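Phosphoribosylaminoimidazole-succinocarboxamide synthase (Pyrococcus horikoshii, PDB 4O7Y) catalyses the ATP-dependent joining of L-aspartate to the carboxylate of CAIR, giving SAICAR in de novo purine biosynthesis. Local coordinates at residues 93-98 with 170-175; 47-52 with 193-198; 32-37 with 213-218. All blocks are in the same frame, centred on the assembly; numbering follows the deposited sequence. Where two conformers were deposited one is given.

Contact 1: 93-98 with 170-175. With C5P (cytidine-5'-monophosphate), chain B.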
loop_
_atom_site.group_PDB
_atom_site.type_symbol
_atom_site.label_atom_id
_atom_site.label_comp_id
_atom_site.label_asym_id
_atom_site.label_seq_id
_atom_site.Cartn_x
_atom_site.Cartn_y
_atom_site.Cartn_z
ATOM N N ARG A 93 5.072 3.634 -12.326
ATOM C CA ARG A 93 4.635 5.006 -12.597
ATOM C C ARG A 93 5.846 5.953 -12.740
ATOM O O ARG A 93 6.734 5.967 -11.891
ATOM C CB ARG A 93 3.675 5.468 -11.489
ATOM C CG ARG A 93 2.836 4.325 -10.902
ATOM C CD ARG A 93 1.775 4.774 -9.901
ATOM N NE ARG A 93 0.697 5.465 -10.584
ATOM C CZ ARG A 93 -0.578 5.086 -10.641
ATOM N NH1 ARG A 93 -1.032 4.000 -10.004
ATOM N NH2 ARG A 93 -1.424 5.847 -11.329
ATOM N N ASN A 94 5.887 6.701 -13.844
ATOM C CA ASN A 94 6.938 7.704 -14.119
ATOM C C ASN A 94 6.448 9.133 -13.921
ATOM O O ASN A 94 7.218 10.014 -13.499
ATOM C CB ASN A 94 7.475 7.538 -15.534
ATOM C CG ASN A 94 8.027 6.141 -15.770
ATOM O OD1 ASN A 94 8.929 5.685 -15.036
ATOM N ND2 ASN A 94 7.468 5.437 -16.747
ATOM N N VAL A 95 5.157 9.329 -14.181
ATOM C CA VAL A 95 4.522 10.642 -14.172
ATOM C C VAL A 95 3.218 10.517 -13.373
ATOM O O VAL A 95 2.520 9.509 -13.524
ATOM C CB VAL A 95 4.231 11.057 -15.627
ATOM C CG1 VAL A 95 3.347 12.299 -15.686
ATOM C CG2 VAL A 95 5.549 11.273 -16.382
ATOM N N VAL A 96 2.923 11.481 -12.493
ATOM C CA VAL A 96 1.695 11.438 -11.678
ATOM C C VAL A 96 0.415 11.503 -12.543
ATOM O O VAL A 96 0.228 12.393 -13.423
ATOM C CB VAL A 96 1.688 12.508 -10.539
ATOM C CG1 VAL A 96 0.387 12.506 -9.787
ATOM C CG2 VAL A 96 2.810 12.235 -9.544
ATOM N N ALA A 97 -0.466 10.542 -12.292
ATOM C CA ALA A 97 -1.758 10.463 -12.996
ATOM C C ALA A 97 -2.643 9.460 -12.250
ATOM O O ALA A 97 -2.155 8.691 -11.410
ATOM C CB ALA A 97 -1.549 10.019 -14.450
ATOM N N GLY A 98 -3.934 9.477 -12.547
ATOM C CA GLY A 98 -4.838 8.437 -12.073
ATOM C C GLY A 98 -4.863 8.386 -10.566
ATOM O O GLY A 98 -4.848 9.425 -9.902
ATOM N N ILE A 170 5.316 9.799 -24.156
ATOM C CA ILE A 170 5.685 9.654 -22.751
ATOM C C ILE A 170 4.962 8.434 -22.170
ATOM O O ILE A 170 3.735 8.360 -22.198
ATOM C CB ILE A 170 5.340 10.908 -21.918
ATOM C CG1 ILE A 170 6.006 12.147 -22.546
ATOM C CG2 ILE A 170 5.853 10.759 -20.487
ATOM C CD1 ILE A 170 5.283 13.443 -22.238
ATOM N N LEU A 171 5.734 7.483 -21.666
ATOM C CA LEU A 171 5.181 6.380 -20.894
ATOM C C LEU A 171 4.886 6.869 -19.488
ATOM O O LEU A 171 5.781 6.982 -18.643
ATOM C CB LEU A 171 6.135 5.192 -20.889
ATOM C CG LEU A 171 5.619 3.968 -20.113
ATOM C CD1 LEU A 171 4.316 3.467 -20.705
ATOM C CD2 LEU A 171 6.704 2.896 -20.137
ATOM N N VAL A 172 3.626 7.211 -19.250
ATOM C CA VAL A 172 3.226 7.873 -18.012
ATOM C C VAL A 172 3.183 6.839 -16.861
ATOM O O VAL A 172 3.771 7.042 -15.804
ATOM C CB VAL A 172 1.876 8.600 -18.222
ATOM C CG1 VAL A 172 1.130 8.825 -16.901
ATOM C CG2 VAL A 172 2.093 9.914 -18.985
ATOM N N ASP A 173 2.512 5.709 -17.100
ATOM C CA ASP A 173 2.485 4.587 -16.137
ATOM C C ASP A 173 1.991 3.350 -16.881
ATOM O O ASP A 173 1.632 3.455 -18.051
ATOM C CB ASP A 173 1.638 4.899 -14.876
ATOM C CG ASP A 173 0.132 5.223 -15.190
ATOM O OD1 ASP A 173 -0.472 4.667 -16.127
ATOM O OD2 ASP A 173 -0.459 6.044 -14.480
ATOM N N PHE A 174 1.994 2.181 -16.242
ATOM C CA PHE A 174 1.442 0.986 -16.879
ATOM C C PHE A 174 1.306 -0.143 -15.878
ATOM O O PHE A 174 1.906 -0.122 -14.805
ATOM C CB PHE A 174 2.295 0.512 -18.083
ATOM C CG PHE A 174 3.708 0.136 -17.721
ATOM C CD1 PHE A 174 4.069 -1.198 -17.554
ATOM C CD2 PHE A 174 4.688 1.113 -17.551
ATOM C CE1 PHE A 174 5.367 -1.554 -17.213
ATOM C CE2 PHE A 174 5.999 0.761 -17.224
ATOM C CZ PHE A 174 6.342 -0.584 -17.043
ATOM N N LYS A 175 0.529 -1.143 -16.254
ATOM C CA LYS A 175 0.278 -2.285 -15.393
ATOM C C LYS A 175 0.795 -3.557 -16.088
ATOM O O LYS A 175 0.547 -3.777 -17.298
ATOM C CB LYS A 175 -1.216 -2.425 -15.102
ATOM C CG LYS A 175 -1.589 -3.578 -14.150
ATOM C CD LYS A 175 -1.845 -4.901 -14.899
ATOM C CE LYS A 175 -3.152 -4.872 -15.721
ATOM N NZ LYS A 175 -3.270 -6.106 -16.580
HETATM O O3P C5P B . -3.889 3.069 -10.480
HETATM P P C5P B . -4.456 3.736 -11.737
HETATM O O1P C5P B . -5.929 3.522 -11.932
HETATM O O2P C5P B . -4.000 5.171 -11.867
HETATM O "O5'" C5P B . -3.839 3.005 -12.995
HETATM C "C5'" C5P B . -2.400 2.856 -13.142
HETATM C "C4'" C5P B . -2.049 2.264 -14.516
HETATM O "O4'" C5P B . -2.299 0.858 -14.462
HETATM C "C3'" C5P B . -2.900 2.784 -15.693
HETATM O "O3'" C5P B . -2.111 2.758 -16.890
HETATM C "C2'" C5P B . -4.021 1.781 -15.841
HETATM O "O2'" C5P B . -4.492 1.705 -17.197
HETATM C "C1'" C5P B . -3.326 0.498 -15.405
HETATM N N1 C5P B . -4.247 -0.471 -14.793
HETATM C C2 C5P B . -4.673 -1.620 -15.536
HETATM N N3 C5P B . -5.523 -2.518 -14.969
HETATM C C4 C5P B . -5.957 -2.325 -13.702
HETATM C C5 C5P B . -5.572 -1.200 -12.956
HETATM C C6 C5P B . -4.698 -0.275 -13.525
HETATM O O2 C5P B . -4.265 -1.809 -16.700
HETATM N N4 C5P B . -6.802 -3.223 -13.142
HETATM O O HOH W 1 0.873 7.497 -12.582
#

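Contact 2: 47-52 with 193-198. With C5P (cytidine-5'-monophosphate), chain B.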
loop_
_atom_site.group_PDB
_atom_site.type_symbol
_atom_site.label_atom_id
_atom_site.label_comp_id
_atom_site.label_asym_id
_atom_site.label_seq_id
_atom_site.Cartn_x
_atom_site.Cartn_y
_atom_site.Cartn_z
ATOM N N TRP A 47 -8.048 -5.928 -32.223
ATOM C CA TRP A 47 -6.962 -6.012 -33.207
ATOM C C TRP A 47 -5.813 -5.136 -32.835
ATOM O O TRP A 47 -4.669 -5.588 -32.817
ATOM C CB TRP A 47 -7.470 -5.652 -34.600
ATOM C CG TRP A 47 -6.508 -6.021 -35.699
ATOM C CD1 TRP A 47 -6.468 -7.209 -36.432
ATOM C CD2 TRP A 47 -5.403 -5.206 -36.221
ATOM N NE1 TRP A 47 -5.438 -7.189 -37.347
ATOM C CE2 TRP A 47 -4.757 -6.013 -37.274
ATOM C CE3 TRP A 47 -4.894 -3.937 -35.932
ATOM C CZ2 TRP A 47 -3.656 -5.547 -37.984
ATOM C CZ3 TRP A 47 -3.786 -3.484 -36.656
ATOM C CH2 TRP A 47 -3.184 -4.269 -37.660
ATOM N N LEU A 48 -6.110 -3.877 -32.521
ATOM C CA LEU A 48 -5.094 -2.932 -32.078
ATOM C C LEU A 48 -4.348 -3.423 -30.852
ATOM O O LEU A 48 -3.119 -3.423 -30.840
ATOM C CB LEU A 48 -5.707 -1.556 -31.816
ATOM C CG LEU A 48 -6.070 -0.867 -33.136
ATOM C CD1 LEU A 48 -7.145 0.190 -32.891
ATOM C CD2 LEU A 48 -4.853 -0.310 -33.885
ATOM N N ASN A 49 -5.085 -3.865 -29.833
ATOM C CA ASN A 49 -4.466 -4.273 -28.580
ATOM C C ASN A 49 -3.637 -5.555 -28.741
ATOM O O ASN A 49 -2.580 -5.685 -28.118
ATOM C CB ASN A 49 -5.503 -4.376 -27.447
ATOM C CG ASN A 49 -5.981 -3.011 -26.961
ATOM O OD1 ASN A 49 -5.447 -1.977 -27.335
ATOM N ND2 ASN A 49 -6.993 -3.011 -26.129
ATOM N N ALA A 50 -4.112 -6.468 -29.593
ATOM C CA ALA A 50 -3.382 -7.688 -29.939
ATOM C C ALA A 50 -2.050 -7.354 -30.607
ATOM O O ALA A 50 -0.976 -7.778 -30.156
ATOM C CB ALA A 50 -4.229 -8.582 -30.843
ATOM N N GLN A 51 -2.128 -6.580 -31.683
ATOM C CA GLN A 51 -0.943 -6.185 -32.434
ATOM C C GLN A 51 0.086 -5.473 -31.563
ATOM O O GLN A 51 1.301 -5.749 -31.647
ATOM C CB GLN A 51 -1.330 -5.270 -33.616
ATOM C CG GLN A 51 -2.230 -5.915 -34.653
ATOM C CD GLN A 51 -1.663 -7.209 -35.187
ATOM O OE1 GLN A 51 -0.528 -7.253 -35.663
ATOM N NE2 GLN A 51 -2.440 -8.271 -35.096
ATOM N N LEU A 52 -0.382 -4.543 -30.742
ATOM C CA LEU A 52 0.547 -3.767 -29.916
ATOM C C LEU A 52 1.210 -4.620 -28.810
ATOM O O LEU A 52 2.394 -4.415 -28.471
ATOM C CB LEU A 52 -0.131 -2.513 -29.358
ATOM C CG LEU A 52 -0.443 -1.500 -30.467
ATOM C CD1 LEU A 52 -1.471 -0.470 -29.985
ATOM C CD2 LEU A 52 0.810 -0.806 -31.005
ATOM N N SER A 193 -0.776 -2.861 -23.725
ATOM C CA SER A 193 -1.512 -2.128 -24.733
ATOM C C SER A 193 -1.941 -0.748 -24.242
ATOM O O SER A 193 -1.699 -0.368 -23.065
ATOM C CB SER A 193 -2.754 -2.931 -25.129
ATOM O OG SER A 193 -3.684 -2.930 -24.065
ATOM N N PRO A 194 -2.596 0.029 -25.126
ATOM C CA PRO A 194 -3.133 1.306 -24.646
ATOM C C PRO A 194 -4.275 1.133 -23.618
ATOM O O PRO A 194 -4.731 2.120 -23.028
ATOM C CB PRO A 194 -3.665 1.964 -25.933
ATOM C CG PRO A 194 -2.912 1.290 -27.047
ATOM C CD PRO A 194 -2.792 -0.134 -26.585
ATOM N N ASP A 195 -4.754 -0.102 -23.432
ATOM C CA ASP A 195 -5.702 -0.406 -22.349
ATOM C C ASP A 195 -4.999 -0.414 -20.988
ATOM O O ASP A 195 -5.575 0.034 -19.985
ATOM C CB ASP A 195 -6.345 -1.792 -22.535
ATOM C CG ASP A 195 -7.676 -1.756 -23.290
ATOM O OD1 ASP A 195 -8.433 -2.733 -23.139
ATOM O OD2 ASP A 195 -7.966 -0.799 -24.037
ATOM N N THR A 196 -3.766 -0.925 -20.970
ATOM C CA THR A 196 -3.047 -1.169 -19.724
ATOM C C THR A 196 -1.865 -0.223 -19.457
ATOM O O THR A 196 -1.111 -0.447 -18.529
ATOM C CB THR A 196 -2.574 -2.641 -19.634
ATOM O OG1 THR A 196 -1.655 -2.913 -20.689
ATOM C CG2 THR A 196 -3.757 -3.601 -19.713
ATOM N N CYS A 197 -1.733 0.824 -20.274
ATOM C CA CYS A 197 -0.687 1.841 -20.128
ATOM C C CYS A 197 -1.298 3.222 -20.237
ATOM O O CYS A 197 -2.353 3.396 -20.838
ATOM C CB CYS A 197 0.380 1.720 -21.222
ATOM S SG CYS A 197 1.150 0.098 -21.452
ATOM N N ARG A 198 -0.639 4.211 -19.653
ATOM C CA ARG A 198 -0.921 5.590 -20.037
ATOM C C ARG A 198 0.176 6.084 -20.955
ATOM O O ARG A 198 1.351 5.995 -20.605
ATOM C CB ARG A 198 -1.063 6.507 -18.832
ATOM C CG ARG A 198 -2.432 6.389 -18.158
ATOM C CD ARG A 198 -2.610 7.397 -17.042
ATOM N NE ARG A 198 -3.956 7.259 -16.478
ATOM C CZ ARG A 198 -4.259 6.562 -15.392
ATOM N NH1 ARG A 198 -3.317 5.966 -14.668
ATOM N NH2 ARG A 198 -5.515 6.492 -14.993
HETATM O O3P C5P B . -3.889 3.069 -10.480
HETATM P P C5P B . -4.456 3.736 -11.737
HETATM O O1P C5P B . -5.929 3.522 -11.932
HETATM O O2P C5P B . -4.000 5.171 -11.867
HETATM O "O5'" C5P B . -3.839 3.005 -12.995
HETATM C "C5'" C5P B . -2.400 2.856 -13.142
HETATM C "C4'" C5P B . -2.049 2.264 -14.516
HETATM O "O4'" C5P B . -2.299 0.858 -14.462
HETATM C "C3'" C5P B . -2.900 2.784 -15.693
HETATM O "O3'" C5P B . -2.111 2.758 -16.890
HETATM C "C2'" C5P B . -4.021 1.781 -15.841
HETATM O "O2'" C5P B . -4.492 1.705 -17.197
HETATM C "C1'" C5P B . -3.326 0.498 -15.405
HETATM N N1 C5P B . -4.247 -0.471 -14.793
HETATM C C2 C5P B . -4.673 -1.620 -15.536
HETATM N N3 C5P B . -5.523 -2.518 -14.969
HETATM C C4 C5P B . -5.957 -2.325 -13.702
HETATM C C5 C5P B . -5.572 -1.200 -12.956
HETATM C C6 C5P B . -4.698 -0.275 -13.525
HETATM O O2 C5P B . -4.265 -1.809 -16.700
HETATM N N4 C5P B . -6.802 -3.223 -13.142
#

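Contact 3: 32-37 with 213-218. With C5P (cytidine-5'-monophosphate), chain B; PO4 (phosphate ion), chain C.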
loop_
_atom_site.group_PDB
_atom_site.type_symbol
_atom_site.label_atom_id
_atom_site.label_comp_id
_atom_site.label_asym_id
_atom_site.label_seq_id
_atom_site.Cartn_x
_atom_site.Cartn_y
_atom_site.Cartn_z
ATOM N N THR A 32 -14.225 -1.574 -20.594
ATOM C CA THR A 32 -14.901 -1.323 -19.319
ATOM C C THR A 32 -14.018 -0.388 -18.513
ATOM O O THR A 32 -12.804 -0.343 -18.712
ATOM C CB THR A 32 -15.119 -2.607 -18.483
ATOM O OG1 THR A 32 -13.856 -3.253 -18.266
ATOM C CG2 THR A 32 -16.043 -3.590 -19.197
ATOM N N ALA A 33 -14.627 0.354 -17.601
ATOM C CA ALA A 33 -13.875 1.216 -16.712
ATOM C C ALA A 33 -14.637 1.389 -15.427
ATOM O O ALA A 33 -15.809 1.009 -15.334
ATOM C CB ALA A 33 -13.557 2.564 -17.354
ATOM N N PHE A 34 -13.948 1.944 -14.439
ATOM C CA PHE A 34 -14.535 2.266 -13.143
ATOM C C PHE A 34 -15.161 1.036 -12.501
ATOM O O PHE A 34 -16.334 1.050 -12.123
ATOM C CB PHE A 34 -15.528 3.428 -13.280
ATOM C CG PHE A 34 -14.936 4.653 -13.946
ATOM C CD1 PHE A 34 -13.728 5.201 -13.490
ATOM C CD2 PHE A 34 -15.578 5.260 -15.019
ATOM C CE1 PHE A 34 -13.178 6.322 -14.095
ATOM C CE2 PHE A 34 -15.041 6.393 -15.621
ATOM C CZ PHE A 34 -13.838 6.919 -15.163
ATOM N N ASP A 35 -14.354 -0.022 -12.370
ATOM C CA ASP A 35 -14.829 -1.324 -11.890
ATOM C C ASP A 35 -15.997 -1.770 -12.754
ATOM O O ASP A 35 -17.094 -2.046 -12.242
ATOM C CB ASP A 35 -15.251 -1.270 -10.411
ATOM C CG ASP A 35 -14.146 -1.709 -9.463
ATOM O OD1 ASP A 35 -13.009 -1.198 -9.580
ATOM O OD2 ASP A 35 -14.421 -2.551 -8.582
ATOM N N GLY A 36 -15.769 -1.795 -14.068
ATOM C CA GLY A 36 -16.788 -2.200 -15.030
ATOM C C GLY A 36 -18.168 -1.578 -14.875
ATOM O O GLY A 36 -19.150 -2.174 -15.291
ATOM N N THR A 37 -18.263 -0.383 -14.292
ATOM C CA THR A 37 -19.559 0.320 -14.244
ATOM C C THR A 37 -19.834 1.122 -15.521
ATOM O O THR A 37 -20.975 1.481 -15.797
ATOM C CB THR A 37 -19.702 1.232 -13.009
ATOM O OG1 THR A 37 -18.735 2.288 -13.066
ATOM C CG2 THR A 37 -19.508 0.429 -11.723
ATOM N N PHE A 213 -11.369 6.939 -23.319
ATOM C CA PHE A 213 -12.653 6.320 -22.970
ATOM C C PHE A 213 -13.072 6.606 -21.540
ATOM O O PHE A 213 -14.234 6.933 -21.297
ATOM C CB PHE A 213 -12.628 4.810 -23.271
ATOM C CG PHE A 213 -13.747 4.020 -22.627
ATOM C CD1 PHE A 213 -15.079 4.209 -23.012
ATOM C CD2 PHE A 213 -13.463 3.066 -21.648
ATOM C CE1 PHE A 213 -16.097 3.462 -22.430
ATOM C CE2 PHE A 213 -14.481 2.320 -21.064
ATOM C CZ PHE A 213 -15.800 2.517 -21.452
ATOM N N ARG A 214 -12.140 6.486 -20.589
ATOM C CA ARG A 214 -12.479 6.721 -19.182
ATOM C C ARG A 214 -13.119 8.100 -19.011
ATOM O O ARG A 214 -14.145 8.218 -18.346
ATOM C CB ARG A 214 -11.262 6.621 -18.257
ATOM C CG ARG A 214 -10.860 5.205 -17.888
ATOM C CD ARG A 214 -9.650 5.222 -16.950
ATOM N NE ARG A 214 -9.054 3.883 -16.856
ATOM C CZ ARG A 214 -7.875 3.519 -17.371
ATOM N NH1 ARG A 214 -7.460 2.261 -17.223
ATOM N NH2 ARG A 214 -7.099 4.387 -18.021
ATOM N N PHE A 215 -12.500 9.121 -19.612
ATOM C CA PHE A 215 -12.925 10.503 -19.376
ATOM C C PHE A 215 -13.468 11.240 -20.607
ATOM O O PHE A 215 -13.472 12.473 -20.639
ATOM C CB PHE A 215 -11.774 11.285 -18.728
ATOM C CG PHE A 215 -11.256 10.645 -17.475
ATOM C CD1 PHE A 215 -12.074 10.536 -16.345
ATOM C CD2 PHE A 215 -9.960 10.133 -17.423
ATOM C CE1 PHE A 215 -11.606 9.933 -15.198
ATOM C CE2 PHE A 215 -9.491 9.513 -16.276
ATOM C CZ PHE A 215 -10.316 9.418 -15.162
ATOM N N ASP A 216 -13.929 10.487 -21.607
ATOM C CA ASP A 216 -14.566 11.065 -22.796
ATOM C C ASP A 216 -13.716 12.175 -23.417
ATOM O O ASP A 216 -14.200 13.271 -23.723
ATOM C CB ASP A 216 -15.993 11.539 -22.452
ATOM C CG ASP A 216 -16.815 10.449 -21.785
ATOM O OD1 ASP A 216 -16.899 9.331 -22.332
ATOM O OD2 ASP A 216 -17.366 10.691 -20.699
ATOM N N LYS A 217 -12.438 11.873 -23.612
ATOM C CA LYS A 217 -11.483 12.867 -24.082
ATOM C C LYS A 217 -11.311 12.842 -25.591
ATOM O O LYS A 217 -10.341 13.394 -26.114
ATOM C CB LYS A 217 -10.123 12.697 -23.382
ATOM C CG LYS A 217 -10.203 12.717 -21.864
ATOM C CD LYS A 217 -9.231 13.725 -21.267
ATOM C CE LYS A 217 -8.326 13.100 -20.219
ATOM N NZ LYS A 217 -7.200 12.411 -20.892
ATOM N N GLY A 218 -12.252 12.206 -26.281
ATOM C CA GLY A 218 -12.167 12.023 -27.726
ATOM C C GLY A 218 -12.573 10.631 -28.174
ATOM O O GLY A 218 -13.306 9.945 -27.493
HETATM O O3P C5P B . -3.889 3.069 -10.480
HETATM P P C5P B . -4.456 3.736 -11.737
HETATM O O1P C5P B . -5.929 3.522 -11.932
HETATM O O2P C5P B . -4.000 5.171 -11.867
HETATM O "O5'" C5P B . -3.839 3.005 -12.995
HETATM C "C5'" C5P B . -2.400 2.856 -13.142
HETATM C "C4'" C5P B . -2.049 2.264 -14.516
HETATM O "O4'" C5P B . -2.299 0.858 -14.462
HETATM C "C3'" C5P B . -2.900 2.784 -15.693
HETATM O "O3'" C5P B . -2.111 2.758 -16.890
HETATM C "C2'" C5P B . -4.021 1.781 -15.841
HETATM O "O2'" C5P B . -4.492 1.705 -17.197
HETATM C "C1'" C5P B . -3.326 0.498 -15.405
HETATM N N1 C5P B . -4.247 -0.471 -14.793
HETATM C C2 C5P B . -4.673 -1.620 -15.536
HETATM N N3 C5P B . -5.523 -2.518 -14.969
HETATM C C4 C5P B . -5.957 -2.325 -13.702
HETATM C C5 C5P B . -5.572 -1.200 -12.956
HETATM C C6 C5P B . -4.698 -0.275 -13.525
HETATM O O2 C5P B . -4.265 -1.809 -16.700
HETATM N N4 C5P B . -6.802 -3.223 -13.142
HETATM P P PO4 C . -10.559 1.013 -15.113
HETATM O O1 PO4 C . -11.236 2.288 -14.654
HETATM O O2 PO4 C . -9.979 1.239 -16.491
HETATM O O3 PO4 C . -9.455 0.661 -14.144
HETATM O O4 PO4 C . -11.521 -0.162 -15.178
#

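Contact 1: 93-98 with 170-175
R93 and D173 face each other as a non-hydrogen-bonded pair of antiparallel strands, at the end of strand 84-93. The pairing joins the two sequence signatures of the SAICAR synthetase family, one running through RNVVAGS and the other LVDFKLEFG. Both line the site here filled by cytidine-5'-monophosphate, probably that of the substrate CAIR. R93 was modelled in two conformers; the ligand bonds below are those of one of them. Its CB lies 4.0 Å from CB of D173, and CG runs on beside that same carbon. The chain then bends at chi3 (71°), which carries NE to a water that accepts its N-H. At the tip, NH1 points almost straight at O3P of the ligand (171°). NH2 gives a 2.7 Å bond to O2P, which lies at the edge of the guanidinium. Two phosphate oxygens are thus gripped by one arginine. NH2 also forms a salt bridge with D173 OD2. That oxygen lies well out of the guanidinium plane, so only charge acts there, and the carboxylate plane stands at 81° to the guanidinium. E118 is a further acidic partner of R93 NH1.

Beyond this pair the chain turns a corner at N94. V172 O accepts both N94 N (2.9 Å) and V95 N (3.1 Å), the latter in the carbonyl plane. N94 ND2 bonds to L171 O from above the plane of that carbonyl, and it also meets N157 of helix 143-165. Next to the turn, CG1 of V172 touches both CB of V95 and CB of A97. The V95 and I170 side chains cross at about a right angle, CG2 against CG2. On the ligand side, the ribose O3' donates to OD1 of D173 over 2.6 Å.

Contact 2: 47-52 with 193-198
The hydroxyl OG of S193, packed against the amide of N49, is held by one residue before it and one after it in the chain. It accepts the backbone N-H of D195 (3.1 Å), and it is hydrogen-bonded to the carboxylate of E191. The first bond closes an ST turn. It is possible because OG sits between the backbone N and the carbonyl carbon (chi1 70°), where it can reach forward two residues. S193 N in turn donates to T196 OG1, and T196 N returns a bond to S193 O.

N49 lies along this tight turn. Its OD1 is 3.3 Å from P194 CD and also rests near S193 CB. The oxygen is buried there with no polar partner in the model. ND2 lies on the other branch, 3.2 Å from D195 CG, with the amide and carboxylate planes 73° apart. The D195 carboxylate is held from outside by Y224 and by a salt bridge to K45. One turn along helix 45-62, L52 crosses P194 at about a right angle and sets CD1 3.7 Å from its CD.

The contact thus sets helix 45-62 against the loop that leads into strand 197-201, on the far side of that loop from the nucleotide. T196 CA lies 3.3 Å from the base oxygen O2 of cytidine-5'-monophosphate. R198 follows on the strand. Its chain is extended from CG to NE and lays the guanidinium edge against the phosphate, where NH1 donates to O2P (3.0 Å). A second bond from NH1 to O5' is weak. R198 NE pairs with D211.

Contact 3: 32-37 with 213-218
At the rim of the site that holds cytidine-5'-monophosphate, A33 and F34 meet R214 around a bound phosphate ion, probably taken from the crystallisation liquor. F34 N donates to O1 of this ion at 2.7 Å and nearly straight (170°). R214 comes from the other segment. Its chain is extended from CG to NE and brings the guanidinium edge to the ion. NE and NH1 both donate to O2, each over 2.8 Å, and NE has a weak second bond to O1. NH1 also reaches the ribose O2' of the nucleotide (3.0 Å). NH2 pairs with D211.

Behind the charged group the packing is largely of carbon atoms, with backbone carbonyls at two ring edges. R214 CG rests 3.8 Å from A33 CB, and that methyl also touches F213 CE2. The F213 ring turns its edge to the backbone carbonyl carbon of T32. F34 reaches past A33 so that the edge of its ring meets two groups: CE2 lies 3.4 Å from R214 O, and CZ lies 3.8 Å from F215 CE1. The F34 and F215 rings cross obliquely, with planes 56° apart. F34 also begins a type I' turn that ends at T37. F34 O accepts both T37 N and T37 OG1, which come from the same face of its plane. K38 NZ, just after the turn, is hydrogen-bonded to F213 O and R214 O, and so ties strand 38-41 to the end of helix 211-214.

One arginine thus binds the ion and the sugar together, while a backbone N-H gives a second grip on the ion. The positive charge and this N-H make the spot suited to an anion, which is consistent with a subsite next to the nucleotide that could take an acidic group.

A segment of each contact reaches cytidine-5'-monophosphate, which probably marks the place of the ribotide substrate CAIR. Contact 1 supplies R93 and D173, segment 193-198 supplies R198, and segment 213-218 supplies R214. The centres of contacts 1 and 2 are about 15 Å apart; the strands they reach, 169-180 and 197-201, are neighbours in one sheet, and D173 OD2 joins R198 NH1 in a 2.9 Å salt bridge. The centres of contacts 2 and 3 also lie about 15 Å apart. R198 NH2 and R214 NH2 are 4.0 Å apart there, and D211 pairs with both arginines. Contacts 1 and 3 do not touch: their nearest atoms are about 6 Å apart, and the ligand spans them.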